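Local structure of glutathione transferase lambda1 (4PQH) at residues Phe123-Phe137 / Ala174-Leu186. The protein binds glutathione, including covalently through a cysteine, and probably acts as a glutathione transferase in plant detoxification. Residues are numbered along the deposited sequence; the frame is centred on the assembly and turned at random.
Sequences FSYTGSFSKANNSTF and AYAPFIERFQPAL
Asn-133 and Phe-182 lie nearly flat on each other, an amide-on-ring stack between the near-parallel segments 123-137 and 174-186, whose axes come within 11.2 Å. The planes differ by 15°, and CB of Asn-133 sits over the ring centre in a CH-pi contact, 3.6 Å from the centroid of Phe-182. Turned beside its own backbone N, the asparagine sends ND2 back along its helix to the carbonyl oxygen of Phe-129, an almost straight bond (171°) with the acceptor in the amide plane, which fixes the rotation of the amide. The same ND2 lies over the centre of the Phe-129 ring, so the amide rests against both phenylalanines. The other face of Phe-182 is met by the carbonyl oxygen of Phe-178, toward its rim.

Around this stack the two helices exchange knobs. Phe-182 enters a hole formed by Phe-129, Ser-130, Asn-133 and Phe-137, meeting Phe-137 obliquely, CD1 to CE2, while Phe-129 fits among Tyr-175, Phe-178, Ile-179 and Phe-182. Tyr-175 points its edge at the face of Phe-129 in a T-shaped pair, planes at 71°, and its hydroxyl is hydrogen-bonded to the carbonyl oxygen of Leu-122. CG2 of Thr-126 packs 3.5 Å from CZ of Tyr-175. At the far end, CE1 of Phe-137 lies 3.6 Å from CB of Ala-185, and the ring also touches Leu-186.

This is helix pairing within the all-helical C-terminal domain of the GST fold. Phe-178 belongs to the interface and also packs edge-to-face with Tyr-38, linking it to the glutathione pocket. Because the polar groups bond within their own helix or outside the pair, cohesion between the segments is aromatic and apolar; OD1 of Asn-133 is buried without a polar partner, 3.5 Å from CD1 of Leu-186, a probable cost of laying an amide on a ring.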
loop_
_atom_site.group_PDB
_atom_site.type_symbol
_atom_site.label_atom_id
_atom_site.label_comp_id
_atom_site.label_asym_id
_atom_site.label_seq_id
_atom_site.Cartn_x
_atom_site.Cartn_y
_atom_site.Cartn_z
ATOM N N PHE A 123 12.269 -1.225 -1.802
ATOM C CA PHE A 123 11.468 -1.984 -0.842
ATOM C C PHE A 123 12.147 -2.022 0.526
ATOM O O PHE A 123 11.491 -1.867 1.557
ATOM C CB PHE A 123 11.229 -3.411 -1.328
ATOM C CG PHE A 123 10.248 -3.517 -2.459
ATOM C CD1 PHE A 123 9.069 -2.790 -2.452
ATOM C CD2 PHE A 123 10.505 -4.367 -3.524
ATOM C CE1 PHE A 123 8.165 -2.893 -3.503
ATOM C CE2 PHE A 123 9.606 -4.475 -4.577
ATOM C CZ PHE A 123 8.435 -3.736 -4.563
ATOM N N SER A 124 13.462 -2.221 0.521
ATOM C CA SER A 124 14.237 -2.300 1.761
ATOM C C SER A 124 14.209 -0.971 2.494
ATOM O O SER A 124 14.324 -0.927 3.715
ATOM C CB SER A 124 15.684 -2.678 1.453
ATOM O OG SER A 124 15.795 -4.039 1.066
ATOM N N TYR A 125 14.064 0.112 1.744
ATOM C CA TYR A 125 14.061 1.450 2.330
ATOM C C TYR A 125 12.736 1.839 2.993
ATOM O O TYR A 125 12.682 2.821 3.741
ATOM C CB TYR A 125 14.450 2.489 1.264
ATOM C CG TYR A 125 14.641 3.883 1.810
ATOM C CD1 TYR A 125 15.763 4.208 2.565
ATOM C CD2 TYR A 125 13.695 4.871 1.585
ATOM C CE1 TYR A 125 15.938 5.482 3.068
ATOM C CE2 TYR A 125 13.862 6.149 2.088
ATOM C CZ TYR A 125 14.987 6.448 2.828
ATOM O OH TYR A 125 15.159 7.719 3.337
ATOM N N THR A 126 11.671 1.080 2.748
ATOM C CA THR A 126 10.344 1.471 3.248
ATOM C C THR A 126 10.280 1.651 4.763
ATOM O O THR A 126 9.640 2.582 5.239
ATOM C CB THR A 126 9.211 0.506 2.808
ATOM O OG1 THR A 126 9.501 -0.823 3.251
ATOM C CG2 THR A 126 9.021 0.536 1.285
ATOM N N GLY A 127 10.930 0.763 5.513
ATOM C CA GLY A 127 10.969 0.886 6.963
ATOM C C GLY A 127 11.617 2.181 7.414
ATOM O O GLY A 127 11.086 2.883 8.283
ATOM N N SER A 128 12.772 2.494 6.834
ATOM C CA SER A 128 13.499 3.719 7.157
ATOM C C SER A 128 12.676 4.937 6.796
ATOM O O SER A 128 12.684 5.936 7.509
ATOM C CB SER A 128 14.834 3.772 6.409
ATOM O OG SER A 128 15.624 2.627 6.680
ATOM N N PHE A 129 11.973 4.859 5.671
ATOM C CA PHE A 129 11.142 5.960 5.221
ATOM C C PHE A 129 10.048 6.281 6.245
ATOM O O PHE A 129 9.847 7.439 6.620
ATOM C CB PHE A 129 10.525 5.620 3.864
ATOM C CG PHE A 129 9.693 6.725 3.287
ATOM C CD1 PHE A 129 10.285 7.902 2.844
ATOM C CD2 PHE A 129 8.316 6.591 3.199
ATOM C CE1 PHE A 129 9.511 8.925 2.300
ATOM C CE2 PHE A 129 7.538 7.606 2.656
ATOM C CZ PHE A 129 8.139 8.775 2.212
ATOM N N SER A 130 9.335 5.254 6.689
ATOM C CA SER A 130 8.319 5.424 7.724
ATOM C C SER A 130 8.916 5.921 9.037
ATOM O O SER A 130 8.380 6.834 9.675
ATOM C CB SER A 130 7.573 4.108 7.962
ATOM O OG SER A 130 6.485 3.978 7.069
ATOM N N LYS A 131 10.038 5.330 9.427
ATOM C CA LYS A 131 10.679 5.697 10.685
ATOM C C LYS A 131 11.097 7.167 10.680
ATOM O O LYS A 131 10.866 7.881 11.645
ATOM C CB LYS A 131 11.869 4.780 10.957
ATOM C CG LYS A 131 12.530 5.000 12.293
ATOM C CD LYS A 131 13.405 3.821 12.664
ATOM C CE LYS A 131 14.135 4.105 13.950
ATOM N NZ LYS A 131 14.768 2.894 14.558
ATOM N N ALA A 132 11.661 7.627 9.568
ATOM C CA ALA A 132 12.086 9.016 9.436
ATOM C C ALA A 132 10.909 9.982 9.577
ATOM O O ALA A 132 10.996 11.012 10.268
ATOM C CB ALA A 132 12.769 9.229 8.100
ATOM N N ASN A 133 9.800 9.652 8.927
ATOM C CA ASN A 133 8.626 10.505 9.012
ATOM C C ASN A 133 8.012 10.501 10.401
ATOM O O ASN A 133 7.692 11.554 10.948
ATOM C CB ASN A 133 7.618 10.118 7.937
ATOM C CG ASN A 133 7.960 10.724 6.604
ATOM O OD1 ASN A 133 7.573 11.848 6.318
ATOM N ND2 ASN A 133 8.729 10.003 5.800
ATOM N N ASN A 134 7.865 9.317 10.975
ATOM C CA ASN A 134 7.346 9.207 12.328
ATOM C C ASN A 134 8.212 9.911 13.368
ATOM O O ASN A 134 7.685 10.540 14.285
ATOM C CB ASN A 134 7.083 7.747 12.676
ATOM C CG ASN A 134 5.858 7.213 11.974
ATOM O OD1 ASN A 134 4.822 7.879 11.928
ATOM N ND2 ASN A 134 5.971 6.026 11.402
ATOM N N SER A 135 9.531 9.822 13.203
ATOM C CA SER A 135 10.469 10.546 14.057
ATOM C C SER A 135 10.178 12.038 14.008
ATOM O O SER A 135 10.231 12.726 15.022
ATOM C CB SER A 135 11.908 10.287 13.607
ATOM O OG SER A 135 12.837 11.016 14.393
ATOM N N THR A 136 9.858 12.535 12.818
ATOM C CA THR A 136 9.577 13.952 12.631
ATOM C C THR A 136 8.273 14.350 13.312
ATOM O O THR A 136 8.229 15.341 14.043
ATOM C CB THR A 136 9.523 14.297 11.138
ATOM O OG1 THR A 136 10.799 14.021 10.559
ATOM C CG2 THR A 136 9.185 15.765 10.933
ATOM N N PHE A 137 7.222 13.568 13.096
ATOM C CA PHE A 137 5.928 13.846 13.715
ATOM C C PHE A 137 6.026 13.842 15.236
ATOM O O PHE A 137 5.354 14.621 15.907
ATOM C CB PHE A 137 4.875 12.831 13.274
ATOM C CG PHE A 137 4.575 12.880 11.813
ATOM C CD1 PHE A 137 4.317 14.086 11.192
ATOM C CD2 PHE A 137 4.567 11.722 11.061
ATOM C CE1 PHE A 137 4.044 14.135 9.835
ATOM C CE2 PHE A 137 4.296 11.765 9.708
ATOM C CZ PHE A 137 4.038 12.977 9.103
ATOM N N ALA A 174 3.735 0.499 -3.169
ATOM C CA ALA A 174 4.211 0.335 -1.801
ATOM C C ALA A 174 4.286 1.682 -1.075
ATOM O O ALA A 174 3.940 1.788 0.105
ATOM C CB ALA A 174 5.561 -0.346 -1.802
ATOM N N TYR A 175 4.742 2.712 -1.773
ATOM C CA TYR A 175 4.922 4.030 -1.167
ATOM C C TYR A 175 3.675 4.907 -1.139
ATOM O O TYR A 175 3.553 5.762 -0.266
ATOM C CB TYR A 175 6.076 4.779 -1.840
ATOM C CG TYR A 175 7.432 4.327 -1.362
ATOM C CD1 TYR A 175 8.012 4.924 -0.260
ATOM C CD2 TYR A 175 8.117 3.281 -1.984
ATOM C CE1 TYR A 175 9.233 4.518 0.204
ATOM C CE2 TYR A 175 9.348 2.865 -1.525
ATOM C CZ TYR A 175 9.904 3.491 -0.425
ATOM O OH TYR A 175 11.129 3.103 0.066
ATOM N N ALA A 176 2.761 4.716 -2.092
ATOM C CA ALA A 176 1.599 5.597 -2.212
ATOM C C ALA A 176 0.789 5.823 -0.920
ATOM O O ALA A 176 0.491 6.963 -0.594
ATOM C CB ALA A 176 0.690 5.190 -3.387
ATOM N N PRO A 177 0.454 4.756 -0.164
ATOM C CA PRO A 177 -0.336 5.014 1.055
ATOM C C PRO A 177 0.405 5.823 2.113
ATOM O O PRO A 177 -0.211 6.566 2.877
ATOM C CB PRO A 177 -0.603 3.604 1.591
ATOM C CG PRO A 177 -0.567 2.734 0.349
ATOM C CD PRO A 177 0.605 3.310 -0.398
ATOM N N PHE A 178 1.720 5.694 2.146
ATOM C CA PHE A 178 2.509 6.410 3.126
ATOM C C PHE A 178 2.762 7.857 2.739
ATOM O O PHE A 178 2.610 8.755 3.572
ATOM C CB PHE A 178 3.760 5.609 3.448
ATOM C CG PHE A 178 3.433 4.322 4.138
ATOM C CD1 PHE A 178 3.220 4.303 5.510
ATOM C CD2 PHE A 178 3.238 3.159 3.414
ATOM C CE1 PHE A 178 2.864 3.145 6.144
ATOM C CE2 PHE A 178 2.877 1.992 4.053
ATOM C CZ PHE A 178 2.700 1.985 5.431
ATOM N N ILE A 179 3.066 8.112 1.470
ATOM C CA ILE A 179 3.191 9.490 1.012
ATOM C C ILE A 179 1.834 10.213 1.115
ATOM O O ILE A 179 1.769 11.384 1.494
ATOM C CB ILE A 179 3.810 9.551 -0.398
ATOM C CG1 ILE A 179 5.255 9.037 -0.323
ATOM C CG2 ILE A 179 3.745 10.969 -0.949
ATOM C CD1 ILE A 179 5.976 8.982 -1.661
ATOM N N GLU A 180 0.754 9.484 0.843
ATOM C CA GLU A 180 -0.605 10.011 0.964
ATOM C C GLU A 180 -0.881 10.549 2.366
ATOM O O GLU A 180 -1.570 11.546 2.528
ATOM C CB GLU A 180 -1.613 8.908 0.627
ATOM C CG GLU A 180 -3.065 9.248 0.876
ATOM C CD GLU A 180 -3.992 8.082 0.577
ATOM O OE1 GLU A 180 -3.775 7.394 -0.442
ATOM O OE2 GLU A 180 -4.945 7.854 1.349
ATOM N N ARG A 181 -0.339 9.880 3.378
ATOM C CA ARG A 181 -0.562 10.289 4.759
ATOM C C ARG A 181 0.477 11.303 5.226
ATOM O O ARG A 181 0.136 12.276 5.902
ATOM C CB ARG A 181 -0.579 9.063 5.672
ATOM C CG ARG A 181 -1.848 8.243 5.529
ATOM C CD ARG A 181 -1.618 6.785 5.888
ATOM N NE ARG A 181 -2.864 6.023 5.858
ATOM C CZ ARG A 181 -3.456 5.597 4.749
ATOM N NH1 ARG A 181 -2.917 5.856 3.564
ATOM N NH2 ARG A 181 -4.590 4.910 4.824
ATOM N N PHE A 182 1.737 11.096 4.854
ATOM C CA PHE A 182 2.808 11.958 5.345
ATOM C C PHE A 182 2.736 13.356 4.753
ATOM O O PHE A 182 3.058 14.339 5.429
ATOM C CB PHE A 182 4.196 11.369 5.077
ATOM C CG PHE A 182 4.448 10.035 5.739
ATOM C CD1 PHE A 182 3.707 9.622 6.841
ATOM C CD2 PHE A 182 5.440 9.195 5.256
ATOM C CE1 PHE A 182 3.959 8.388 7.450
ATOM C CE2 PHE A 182 5.694 7.976 5.849
ATOM C CZ PHE A 182 4.951 7.566 6.951
ATOM N N GLN A 183 2.328 13.456 3.491
ATOM C CA GLN A 183 2.295 14.765 2.838
ATOM C C GLN A 183 1.411 15.799 3.564
ATOM O O GLN A 183 1.908 16.858 3.951
ATOM C CB GLN A 183 1.936 14.660 1.354
ATOM C CG GLN A 183 1.870 16.027 0.675
ATOM C CD GLN A 183 1.649 15.953 -0.818
ATOM O OE1 GLN A 183 1.141 14.967 -1.341
ATOM N NE2 GLN A 183 2.046 17.001 -1.513
ATOM N N PRO A 184 0.111 15.499 3.763
ATOM C CA PRO A 184 -0.719 16.502 4.436
ATOM C C PRO A 184 -0.332 16.677 5.900
ATOM O O PRO A 184 -0.475 17.780 6.431
ATOM C CB PRO A 184 -2.140 15.924 4.314
ATOM C CG PRO A 184 -1.949 14.463 4.119
ATOM C CD PRO A 184 -0.688 14.339 3.321
ATOM N N ALA A 185 0.159 15.624 6.548
ATOM C CA ALA A 185 0.516 15.747 7.957
ATOM C C ALA A 185 1.739 16.639 8.149
ATOM O O ALA A 185 1.788 17.449 9.074
ATOM C CB ALA A 185 0.732 14.382 8.575
ATOM N N LEU A 186 2.722 16.521 7.270
ATOM C CA LEU A 186 3.882 17.397 7.350
ATOM C C LEU A 186 3.486 18.843 7.073
ATOM O O LEU A 186 4.011 19.778 7.683
ATOM C CB LEU A 186 4.966 16.945 6.371
ATOM C CG LEU A 186 5.744 15.706 6.821
ATOM C CD1 LEU A 186 6.523 15.124 5.648
ATOM C CD2 LEU A 186 6.671 16.045 7.997
#